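Local coordinates for protein putative esterase/lipase/thioesterase (Silicibacter sp., PDB 2PBL) that probably hydrolyses ester or thioester bonds as a member of the alpha/beta-hydrolase superfamily, although its natural substrate is not known, at residues A39-S44 against D54-E59; G72-F77 against E182-D187; Q115-V120 against E150-A155; T208-G213 against S254-V259. All coordinates share one frame; numbering follows the deposited sequence. Where two conformers were deposited one is given.

Interaction 1 of 4, residues A39-S44 against D54-E59; sequences ARLNLS and DLFLPE
R40 and L55 pair main chain to main chain in the antiparallel beta hairpin of strands 39-44 and 52-56, at the edge of the central sheet. The segment axes run at 163°, and the two residues exchange both links of a hydrogen-bonded pair: R40 N meets L55 O at 2.7 Å, and L55 N meets R40 O at 2.9 Å. A39 and F56, next along, form a non-hydrogen-bonded pair. On the other side of R40 and L55 a side chain adds a bond to the backbone ones. With CG anti to its carbonyl carbon (chi1 -70°), D54 presents OD1 to N42 N at 2.8 Å, a nearly straight bond (169°). Here the hairpin carries a G1 beta bulge, N42 and L43 both standing opposite F53, with N42 in a left-handed backbone conformation. K79 salt-bridges the same OD1 and also binds N42 OD1. Without the carboxylate, as with an alanine at D54, the N42 amide would probably lose its acceptor and K79 its counter-charge, leaving the bulge less firmly set. On the face bearing A39 and F56, A39 CB touches the phenyl edge at F56 CD1 (3.8 Å), while L41 CD2 reaches F56 CE1 at 3.8 Å. On the other face the R40 chain runs alongside L55; R40 CD packs on L57 CD1 at 3.8 Å. L43 CD1 sits above one face of the R40 guanidinium, displaced toward its rim, and NH1 of that group salt-bridges E126.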
# COMPACT_ATOMS: atom_id res chain seq x y z
N ALA A 39 -2.92 -3.42 -20.37
CA ALA A 39 -2.12 -2.60 -19.49
C ALA A 39 -2.24 -1.15 -19.95
O ALA A 39 -1.74 -0.79 -21.01
CB ALA A 39 -0.68 -3.03 -19.53
N ARG A 40 -2.97 -0.33 -19.19
CA ARG A 40 -3.08 1.12 -19.44
C ARG A 40 -2.04 1.85 -18.55
O ARG A 40 -2.30 2.19 -17.39
CB ARG A 40 -4.49 1.59 -19.14
CG ARG A 40 -5.54 1.00 -20.05
CD ARG A 40 -6.96 1.51 -19.69
NE ARG A 40 -7.08 2.98 -19.73
CZ ARG A 40 -8.14 3.67 -19.32
NH1 ARG A 40 -9.21 3.05 -18.82
NH2 ARG A 40 -8.14 4.99 -19.41
N LEU A 41 -0.85 2.09 -19.08
CA LEU A 41 0.22 2.61 -18.25
C LEU A 41 0.24 4.13 -18.13
O LEU A 41 -0.26 4.83 -19.01
CB LEU A 41 1.56 2.15 -18.81
CG LEU A 41 1.73 0.63 -18.98
CD1 LEU A 41 3.10 0.34 -19.55
CD2 LEU A 41 1.56 -0.10 -17.69
N ASN A 42 0.79 4.64 -17.04
CA ASN A 42 0.99 6.07 -16.90
C ASN A 42 -0.21 6.98 -17.12
O ASN A 42 -0.11 8.06 -17.74
CB ASN A 42 2.18 6.49 -17.78
CG ASN A 42 3.43 5.86 -17.31
OD1 ASN A 42 3.87 6.10 -16.17
ND2 ASN A 42 4.00 4.98 -18.13
N LEU A 43 -1.34 6.56 -16.58
CA LEU A 43 -2.50 7.39 -16.59
C LEU A 43 -2.25 8.47 -15.54
O LEU A 43 -1.67 8.19 -14.51
CB LEU A 43 -3.73 6.58 -16.26
CG LEU A 43 -4.17 5.48 -17.24
CD1 LEU A 43 -5.51 4.86 -16.79
CD2 LEU A 43 -4.28 6.00 -18.68
N SER A 44 -2.65 9.71 -15.81
CA SER A 44 -2.41 10.80 -14.87
C SER A 44 -3.49 10.94 -13.84
O SER A 44 -4.67 10.76 -14.14
CB SER A 44 -2.29 12.17 -15.59
OG SER A 44 -1.00 12.36 -16.12
N ASP A 54 -0.82 3.09 -13.08
CA ASP A 54 -1.00 2.06 -14.06
C ASP A 54 -2.35 1.38 -13.74
O ASP A 54 -2.74 1.23 -12.58
CB ASP A 54 0.14 1.06 -14.04
CG ASP A 54 1.48 1.64 -14.56
OD1 ASP A 54 1.54 2.69 -15.23
OD2 ASP A 54 2.50 1.00 -14.27
N LEU A 55 -3.07 1.07 -14.80
CA LEU A 55 -4.34 0.39 -14.71
C LEU A 55 -4.31 -0.87 -15.57
O LEU A 55 -4.15 -0.83 -16.80
CB LEU A 55 -5.47 1.31 -15.14
CG LEU A 55 -6.89 0.79 -14.98
CD1 LEU A 55 -7.23 0.44 -13.51
CD2 LEU A 55 -7.84 1.86 -15.48
N PHE A 56 -4.41 -1.99 -14.87
CA PHE A 56 -4.42 -3.31 -15.47
C PHE A 56 -5.84 -3.84 -15.50
O PHE A 56 -6.49 -4.00 -14.46
CB PHE A 56 -3.46 -4.26 -14.75
CG PHE A 56 -2.07 -3.71 -14.64
CD1 PHE A 56 -1.30 -3.54 -15.77
CD2 PHE A 56 -1.57 -3.27 -13.42
CE1 PHE A 56 -0.06 -2.96 -15.69
CE2 PHE A 56 -0.31 -2.68 -13.35
CZ PHE A 56 0.43 -2.55 -14.47
N LEU A 57 -6.29 -4.18 -16.71
CA LEU A 57 -7.67 -4.62 -16.93
C LEU A 57 -7.73 -6.11 -17.08
O LEU A 57 -6.82 -6.68 -17.72
CB LEU A 57 -8.19 -4.02 -18.23
CG LEU A 57 -8.13 -2.50 -18.27
CD1 LEU A 57 -8.48 -1.97 -19.61
CD2 LEU A 57 -9.02 -1.87 -17.21
N PRO A 58 -8.79 -6.75 -16.52
CA PRO A 58 -9.00 -8.17 -16.68
C PRO A 58 -9.57 -8.40 -18.06
O PRO A 58 -9.86 -7.44 -18.78
CB PRO A 58 -10.07 -8.51 -15.62
CG PRO A 58 -10.87 -7.29 -15.50
CD PRO A 58 -9.91 -6.13 -15.78
N GLU A 59 -9.74 -9.65 -18.44
CA GLU A 59 -10.29 -9.93 -19.75
C GLU A 59 -11.76 -9.58 -19.90
O GLU A 59 -12.15 -9.04 -20.92
CB GLU A 59 -10.05 -11.38 -20.14
CG GLU A 59 -8.64 -11.64 -20.54
CD GLU A 59 -8.53 -12.99 -21.21
OE1 GLU A 59 -8.48 -14.00 -20.51
OE2 GLU A 59 -8.52 -12.99 -22.44

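Interaction 2 of 4, residues G72-F77 against E182-D187; sequences GYWMAF and EKFKMD
The carbonyl oxygen of Y73 meets the rim of the F184 ring in the ring plane, 3.3 Å from F184 CE1 and 3.7 Å from F184 CZ, so it faces two hydrogen-bearing carbons at once. W74 comes to the same phenyl from another direction. Its six-membered ring turns an edge toward the face of F184, a T-shaped stack with planes at 87° and centroids 5.4 Å apart; W74 CE3 lies 3.7 Å from both F184 CZ and F184 CE1. H141 makes a second edge-to-face pair with W74, and I109 of helix 109-126 touches both W74 and F184. The third partner is selenomethionine M75. CG sits between backbone N and carbonyl carbon (chi1 64°), and the chain runs straight at chi2 and bends at chi3, putting the methyl CE 3.6 Å from F184 CE1 and 3.7 Å from K183 CD, at the aliphatic part of the extended lysine. Were F184 cut back to an alanine, a gap would probably open between W74 and the M75 methyl, and the Y73 carbonyl would lose the ring edge it faces. The segment 72-77 follows strand 64-69 and turns tightly, M75 N bonding to G72 O at 3.1 Å. G72 ends a His-Gly-Gly sequence that in related esterases helps form the oxyanion hole, and probably does so here; the Y73 side chain lies near the putative S137-H242-E215 triad. Apolar and aromatic surfaces do most of the joining, helped by a carbonyl set against a ring edge, and the lysine contributes its methylenes.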
# COMPACT_ATOMS: atom_id res chain seq x y z
N GLY A 72 8.30 1.49 0.55
CA GLY A 72 9.61 2.11 0.42
C GLY A 72 9.84 3.31 1.35
O GLY A 72 10.69 4.17 1.04
N TYR A 73 9.10 3.34 2.47
CA TYR A 73 9.19 4.33 3.52
C TYR A 73 8.99 5.72 2.94
O TYR A 73 9.71 6.62 3.28
CB TYR A 73 10.54 4.23 4.28
CG TYR A 73 10.60 3.16 5.39
CD1 TYR A 73 9.85 3.30 6.54
CD2 TYR A 73 11.47 2.10 5.31
CE1 TYR A 73 9.92 2.38 7.55
CE2 TYR A 73 11.55 1.16 6.32
CZ TYR A 73 10.78 1.32 7.44
OH TYR A 73 10.86 0.40 8.45
N TRP A 74 8.09 5.84 1.95
CA TRP A 74 7.78 7.15 1.34
C TRP A 74 9.00 7.88 0.73
O TRP A 74 8.95 9.09 0.52
CB TRP A 74 7.17 8.05 2.41
CG TRP A 74 6.00 7.55 3.19
CD1 TRP A 74 4.69 7.56 2.79
CD2 TRP A 74 6.00 7.01 4.51
NE1 TRP A 74 3.89 7.05 3.77
CE2 TRP A 74 4.67 6.70 4.84
CE3 TRP A 74 7.01 6.75 5.45
CZ2 TRP A 74 4.32 6.15 6.07
CZ3 TRP A 74 6.66 6.23 6.67
CH2 TRP A 74 5.33 5.93 6.97
N MSE A 75 10.10 7.15 0.49
CA MSE A 75 11.34 7.76 -0.02
C MSE A 75 12.02 7.02 -1.18
O MSE A 75 13.07 7.46 -1.69
CB MSE A 75 12.29 7.93 1.15
CG MSE A 75 12.74 6.64 1.76
SE MSE A 75 14.04 6.99 3.18
CE MSE A 75 13.14 8.01 4.26
N ALA A 76 11.42 5.91 -1.64
CA ALA A 76 11.98 5.12 -2.74
C ALA A 76 10.91 4.29 -3.42
O ALA A 76 9.84 4.11 -2.89
CB ALA A 76 13.11 4.18 -2.22
N PHE A 77 11.28 3.79 -4.60
CA PHE A 77 10.44 3.00 -5.50
C PHE A 77 9.36 3.86 -6.14
O PHE A 77 9.14 5.01 -5.76
CB PHE A 77 9.86 1.75 -4.82
CG PHE A 77 10.92 0.85 -4.22
CD1 PHE A 77 11.54 -0.12 -4.98
CD2 PHE A 77 11.30 1.01 -2.94
CE1 PHE A 77 12.53 -0.95 -4.43
CE2 PHE A 77 12.30 0.20 -2.38
CZ PHE A 77 12.92 -0.77 -3.15
N GLU A 182 14.93 12.77 8.91
CA GLU A 182 15.66 13.83 8.29
C GLU A 182 14.99 14.11 6.95
O GLU A 182 15.08 15.23 6.43
CB GLU A 182 17.12 13.42 8.10
CG GLU A 182 17.90 13.25 9.44
CD GLU A 182 19.24 12.45 9.30
OE1 GLU A 182 19.55 11.91 8.20
OE2 GLU A 182 19.97 12.33 10.32
N LYS A 183 14.34 13.09 6.39
CA LYS A 183 13.58 13.24 5.15
C LYS A 183 12.09 13.54 5.39
O LYS A 183 11.51 14.36 4.68
CB LYS A 183 13.73 12.01 4.26
CG LYS A 183 15.16 11.77 3.90
CD LYS A 183 15.32 10.66 2.92
CE LYS A 183 16.79 10.50 2.56
NZ LYS A 183 16.95 9.37 1.62
N PHE A 184 11.47 12.92 6.39
CA PHE A 184 10.03 13.17 6.63
C PHE A 184 9.80 14.56 7.19
O PHE A 184 8.82 15.24 6.85
CB PHE A 184 9.45 12.14 7.59
CG PHE A 184 9.76 10.71 7.23
CD1 PHE A 184 9.73 10.29 5.92
CD2 PHE A 184 10.00 9.79 8.23
CE1 PHE A 184 9.98 8.98 5.61
CE2 PHE A 184 10.26 8.48 7.94
CZ PHE A 184 10.27 8.08 6.63
N LYS A 185 10.71 14.99 8.05
CA LYS A 185 10.69 16.30 8.71
C LYS A 185 9.43 16.55 9.51
O LYS A 185 8.85 17.64 9.45
CB LYS A 185 10.96 17.43 7.70
CG LYS A 185 12.31 17.31 6.96
CD LYS A 185 12.46 18.34 5.86
CE LYS A 185 13.62 18.00 4.89
NZ LYS A 185 14.99 18.12 5.53
N MSE A 186 9.00 15.52 10.24
CA MSE A 186 7.81 15.60 11.07
C MSE A 186 8.13 15.96 12.50
O MSE A 186 9.19 15.58 13.02
CB MSE A 186 7.11 14.26 11.12
CG MSE A 186 6.51 13.84 9.80
SE MSE A 186 5.51 12.17 10.07
CE MSE A 186 6.97 10.84 10.39
N ASP A 187 7.23 16.72 13.13
CA ASP A 187 7.25 16.94 14.57
C ASP A 187 6.20 16.03 15.16
O ASP A 187 5.48 15.35 14.42
CB ASP A 187 7.04 18.43 14.99
CG ASP A 187 5.71 19.02 14.57
OD1 ASP A 187 4.69 18.32 14.39
OD2 ASP A 187 5.67 20.26 14.47

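Interaction 3 of 4, residues Q115-V120 against E150-A155; sequences QISQAV and EVLPEA
S117 and L152 bring their CA atoms within 5.4 Å of each other where the extended backbone leading into helix 154-157 passes beside helix 109-126. In this alpha/beta-hydrolase fold that long helix belongs to the beta-alpha-beta crossover from strand 94-99 to strand 131-136. Its sheet-facing residues I116 and A119 touch P99, while S117 and V120, one turn apart, receive the segment 150-155. The small side chain of S117 is consistent with so close a backbone approach. S117 holds OG anti to its backbone N (chi1 -178°), which directs the hydroxyl across the gap to donate to V151 O at 2.8 Å. The bond does not use a lone-pair direction: the C=O...OG angle is 123° and the donor stands 42° out of the carbonyl plane. A buried hydroxyl on the helix and a loop carbonyl thereby satisfy each other. Apolar groups close round this bond. V151 CG1 lies against S117 CB at 4.0 Å, and P153 CD is 4.0 Å from S117 OG. P153 occupies the N-cap position of the helix that follows, so the segment is fixed to helix 109-126 just before it coils. T113 and T121, a turn to each side of S117, widen the seat: T113 is touched by V151, and T121 by L152 and P153. The L152 carbonyl accepts from Y203. The side chain of L152 crosses that of V120 at about a right angle, its CD1 lying 3.5 Å from S117 OG and 4.1 Å from V120 CG1.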
# COMPACT_ATOMS: atom_id res chain seq x y z
N GLN A 115 -2.07 12.83 -2.31
CA GLN A 115 -1.85 12.26 -3.63
C GLN A 115 -2.50 10.89 -3.83
O GLN A 115 -3.11 10.63 -4.87
CB GLN A 115 -0.36 12.16 -3.93
CG GLN A 115 0.25 13.51 -4.19
CD GLN A 115 1.79 13.50 -4.44
OE1 GLN A 115 2.40 12.47 -4.76
NE2 GLN A 115 2.39 14.70 -4.32
N ILE A 116 -2.41 10.02 -2.81
CA ILE A 116 -3.08 8.71 -2.87
C ILE A 116 -4.58 8.92 -2.98
O ILE A 116 -5.25 8.23 -3.76
CB ILE A 116 -2.71 7.81 -1.66
CG1 ILE A 116 -1.21 7.60 -1.61
CG2 ILE A 116 -3.39 6.47 -1.76
CD1 ILE A 116 -0.68 7.11 -2.98
N SER A 117 -5.13 9.90 -2.25
CA SER A 117 -6.52 10.20 -2.36
C SER A 117 -6.89 10.60 -3.81
O SER A 117 -7.90 10.16 -4.35
CB SER A 117 -6.93 11.33 -1.41
OG SER A 117 -8.34 11.57 -1.53
N GLN A 118 -6.09 11.47 -4.39
CA GLN A 118 -6.27 11.88 -5.76
C GLN A 118 -6.20 10.68 -6.73
O GLN A 118 -7.00 10.57 -7.67
CB GLN A 118 -5.24 12.96 -6.12
CG GLN A 118 -5.44 14.29 -5.40
CD GLN A 118 -6.78 14.97 -5.77
OE1 GLN A 118 -7.15 15.07 -6.97
NE2 GLN A 118 -7.50 15.44 -4.76
N ALA A 119 -5.25 9.77 -6.49
CA ALA A 119 -5.06 8.59 -7.33
C ALA A 119 -6.23 7.62 -7.25
O ALA A 119 -6.70 7.18 -8.29
CB ALA A 119 -3.76 7.86 -6.94
N VAL A 120 -6.68 7.29 -6.04
CA VAL A 120 -7.80 6.36 -5.82
C VAL A 120 -9.01 6.95 -6.51
O VAL A 120 -9.71 6.24 -7.24
CB VAL A 120 -8.06 6.12 -4.31
CG1 VAL A 120 -9.31 5.32 -4.06
CG2 VAL A 120 -6.83 5.43 -3.60
N GLU A 150 -12.24 12.77 5.79
CA GLU A 150 -11.68 14.09 5.53
C GLU A 150 -10.63 14.03 4.43
O GLU A 150 -10.25 15.05 3.86
CB GLU A 150 -11.08 14.62 6.84
CG GLU A 150 -10.77 16.06 6.86
CD GLU A 150 -10.33 16.55 8.22
OE1 GLU A 150 -11.20 16.67 9.11
OE2 GLU A 150 -9.14 16.92 8.39
N VAL A 151 -10.14 12.83 4.15
CA VAL A 151 -9.14 12.63 3.12
C VAL A 151 -9.70 12.24 1.75
O VAL A 151 -9.35 12.85 0.73
CB VAL A 151 -8.07 11.62 3.61
CG1 VAL A 151 -7.04 11.33 2.55
CG2 VAL A 151 -7.37 12.18 4.88
N LEU A 152 -10.55 11.21 1.70
CA LEU A 152 -11.10 10.69 0.42
C LEU A 152 -12.59 11.12 0.26
O LEU A 152 -13.29 11.13 1.24
CB LEU A 152 -10.98 9.16 0.46
CG LEU A 152 -11.29 8.40 -0.82
CD1 LEU A 152 -10.19 8.58 -1.78
CD2 LEU A 152 -11.46 6.94 -0.49
N PRO A 153 -13.02 11.53 -0.95
CA PRO A 153 -14.41 11.94 -1.13
C PRO A 153 -15.40 10.84 -0.76
O PRO A 153 -15.10 9.67 -0.96
CB PRO A 153 -14.52 12.26 -2.65
CG PRO A 153 -13.14 12.55 -3.07
CD PRO A 153 -12.25 11.70 -2.18
N GLU A 154 -16.53 11.23 -0.17
CA GLU A 154 -17.63 10.31 0.20
C GLU A 154 -17.99 9.34 -0.95
O GLU A 154 -18.17 8.13 -0.75
CB GLU A 154 -18.87 11.15 0.54
CG GLU A 154 -20.10 10.37 0.89
CD GLU A 154 -20.04 9.83 2.29
OE1 GLU A 154 -19.89 8.59 2.46
OE2 GLU A 154 -20.13 10.68 3.22
N ALA A 155 -18.13 9.88 -2.15
CA ALA A 155 -18.49 9.07 -3.31
C ALA A 155 -17.54 7.88 -3.59
O ALA A 155 -17.94 6.86 -4.19
CB ALA A 155 -18.59 9.94 -4.57

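Interaction 4 of 4, residues T208-G213 against S254-V259; sequences TVWVGG and SDLVAV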
# COMPACT_ATOMS: atom_id res chain seq x y z
N THR A 208 -8.35 -5.76 7.37
CA THR A 208 -7.59 -6.93 7.80
C THR A 208 -6.11 -6.54 7.74
O THR A 208 -5.60 -6.23 6.68
CB THR A 208 -7.86 -8.17 6.92
OG1 THR A 208 -9.26 -8.48 6.90
CG2 THR A 208 -7.09 -9.39 7.47
N VAL A 209 -5.45 -6.52 8.90
CA VAL A 209 -4.04 -6.21 8.98
C VAL A 209 -3.27 -7.51 8.77
O VAL A 209 -3.46 -8.51 9.46
CB VAL A 209 -3.67 -5.52 10.29
CG1 VAL A 209 -2.19 -5.09 10.26
CG2 VAL A 209 -4.58 -4.34 10.52
N TRP A 210 -2.44 -7.49 7.75
CA TRP A 210 -1.72 -8.67 7.31
C TRP A 210 -0.24 -8.40 7.53
O TRP A 210 0.32 -7.47 7.00
CB TRP A 210 -2.05 -8.89 5.83
CG TRP A 210 -1.59 -10.16 5.28
CD1 TRP A 210 -0.29 -10.52 5.02
CD2 TRP A 210 -2.40 -11.29 4.97
NE1 TRP A 210 -0.26 -11.80 4.54
CE2 TRP A 210 -1.54 -12.31 4.52
CE3 TRP A 210 -3.78 -11.55 5.03
CZ2 TRP A 210 -2.00 -13.56 4.09
CZ3 TRP A 210 -4.24 -12.80 4.63
CH2 TRP A 210 -3.35 -13.78 4.14
N VAL A 211 0.41 -9.25 8.30
CA VAL A 211 1.83 -9.03 8.59
C VAL A 211 2.60 -10.33 8.59
O VAL A 211 2.06 -11.35 8.94
CB VAL A 211 1.97 -8.27 9.92
CG1 VAL A 211 1.51 -9.11 11.11
CG2 VAL A 211 3.40 -7.79 10.13
N GLY A 212 3.87 -10.29 8.20
CA GLY A 212 4.66 -11.51 8.17
C GLY A 212 5.16 -11.94 9.53
O GLY A 212 5.65 -11.13 10.33
N GLY A 213 5.01 -13.24 9.82
CA GLY A 213 5.42 -13.82 11.09
C GLY A 213 6.89 -13.66 11.47
O GLY A 213 7.22 -13.55 12.66
N SER A 254 -4.23 -17.51 -3.51
CA SER A 254 -3.67 -17.22 -2.21
C SER A 254 -4.70 -16.71 -1.23
O SER A 254 -5.72 -16.12 -1.63
CB SER A 254 -2.55 -16.20 -2.36
OG SER A 254 -3.01 -14.94 -2.82
N ASP A 255 -4.44 -16.95 0.04
CA ASP A 255 -5.31 -16.45 1.08
C ASP A 255 -5.30 -14.93 1.11
O ASP A 255 -6.30 -14.34 1.41
CB ASP A 255 -4.93 -16.99 2.44
CG ASP A 255 -5.13 -18.51 2.55
OD1 ASP A 255 -5.95 -19.10 1.82
OD2 ASP A 255 -4.47 -19.10 3.41
N LEU A 256 -4.16 -14.32 0.82
CA LEU A 256 -4.05 -12.85 0.74
C LEU A 256 -4.98 -12.32 -0.38
O LEU A 256 -5.79 -11.43 -0.15
CB LEU A 256 -2.62 -12.42 0.47
CG LEU A 256 -2.32 -10.92 0.37
CD1 LEU A 256 -2.72 -10.11 1.60
CD2 LEU A 256 -0.81 -10.72 0.09
N VAL A 257 -4.90 -12.91 -1.56
CA VAL A 257 -5.83 -12.50 -2.64
C VAL A 257 -7.29 -12.69 -2.20
O VAL A 257 -8.17 -11.86 -2.50
CB VAL A 257 -5.56 -13.21 -3.97
CG1 VAL A 257 -6.70 -12.98 -4.95
CG2 VAL A 257 -4.29 -12.68 -4.56
N ALA A 258 -7.54 -13.76 -1.46
CA ALA A 258 -8.90 -14.06 -1.00
C ALA A 258 -9.47 -12.98 -0.05
O ALA A 258 -10.66 -12.56 -0.22
CB ALA A 258 -8.95 -15.44 -0.36
N VAL A 259 -8.68 -12.53 0.93
CA VAL A 259 -9.16 -11.53 1.90
C VAL A 259 -9.33 -10.11 1.27
O VAL A 259 -10.21 -9.33 1.67
CB VAL A 259 -8.31 -11.49 3.19
CG1 VAL A 259 -6.95 -10.88 2.96
CG2 VAL A 259 -9.03 -10.75 4.28
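The W210 indole lies beneath L256, with L256 CD1 over the face of the five-membered ring, 3.8 Å from its centroid and 18° off the normal, a CH-pi contact. The six-membered ring slides further under the helix: W210 CH2 comes to 3.5 Å from L256 N, and D255 CB sits in the ring plane beyond that edge, 4.0 Å from W210 CH2. A first torsion with CG anti to the backbone N (chi1 -170°) carries the indole from the strand to the first turn of the helix. V259 approaches W210 CZ3 obliquely and also meets T208 OG1, but it was modelled in two conformers, so these touches are less certain. The turn under which the indole fits is capped by S254, whose OG accepts from V257 N at 3.0 Å. Strand 208-212 and helix 255-259 run nearly antiparallel, 163° between directions and 10.8 Å between axes. W210 also packs on V164 and V235 of the two flanking strands, whereas V209 and V211 turn to helix 217-230 on the other face. A C-terminal helix laid along the sheet, with helices on both faces, is a layering typical of the alpha/beta-hydrolase fold.

From the N terminus, interaction 1 comes first and closes the short hairpin at one edge of the sheet, with nine residues between its segments. Interaction 2 then opens in the loop after strand 64-69 and closes 105 residues later at helix 181-184, its span enclosing the crossover helix 109-126. Interaction 3 is nested inside that span, tying this helix to the segment before helix 154-157. Interaction 4 follows both, joining strand 206-212 to the C-terminal helix. No two loops cross. Interactions 1 and 4 reach the same sheet, their centres about 24 Å apart, while interactions 2 and 4 lie on opposite sides of the chain's centre.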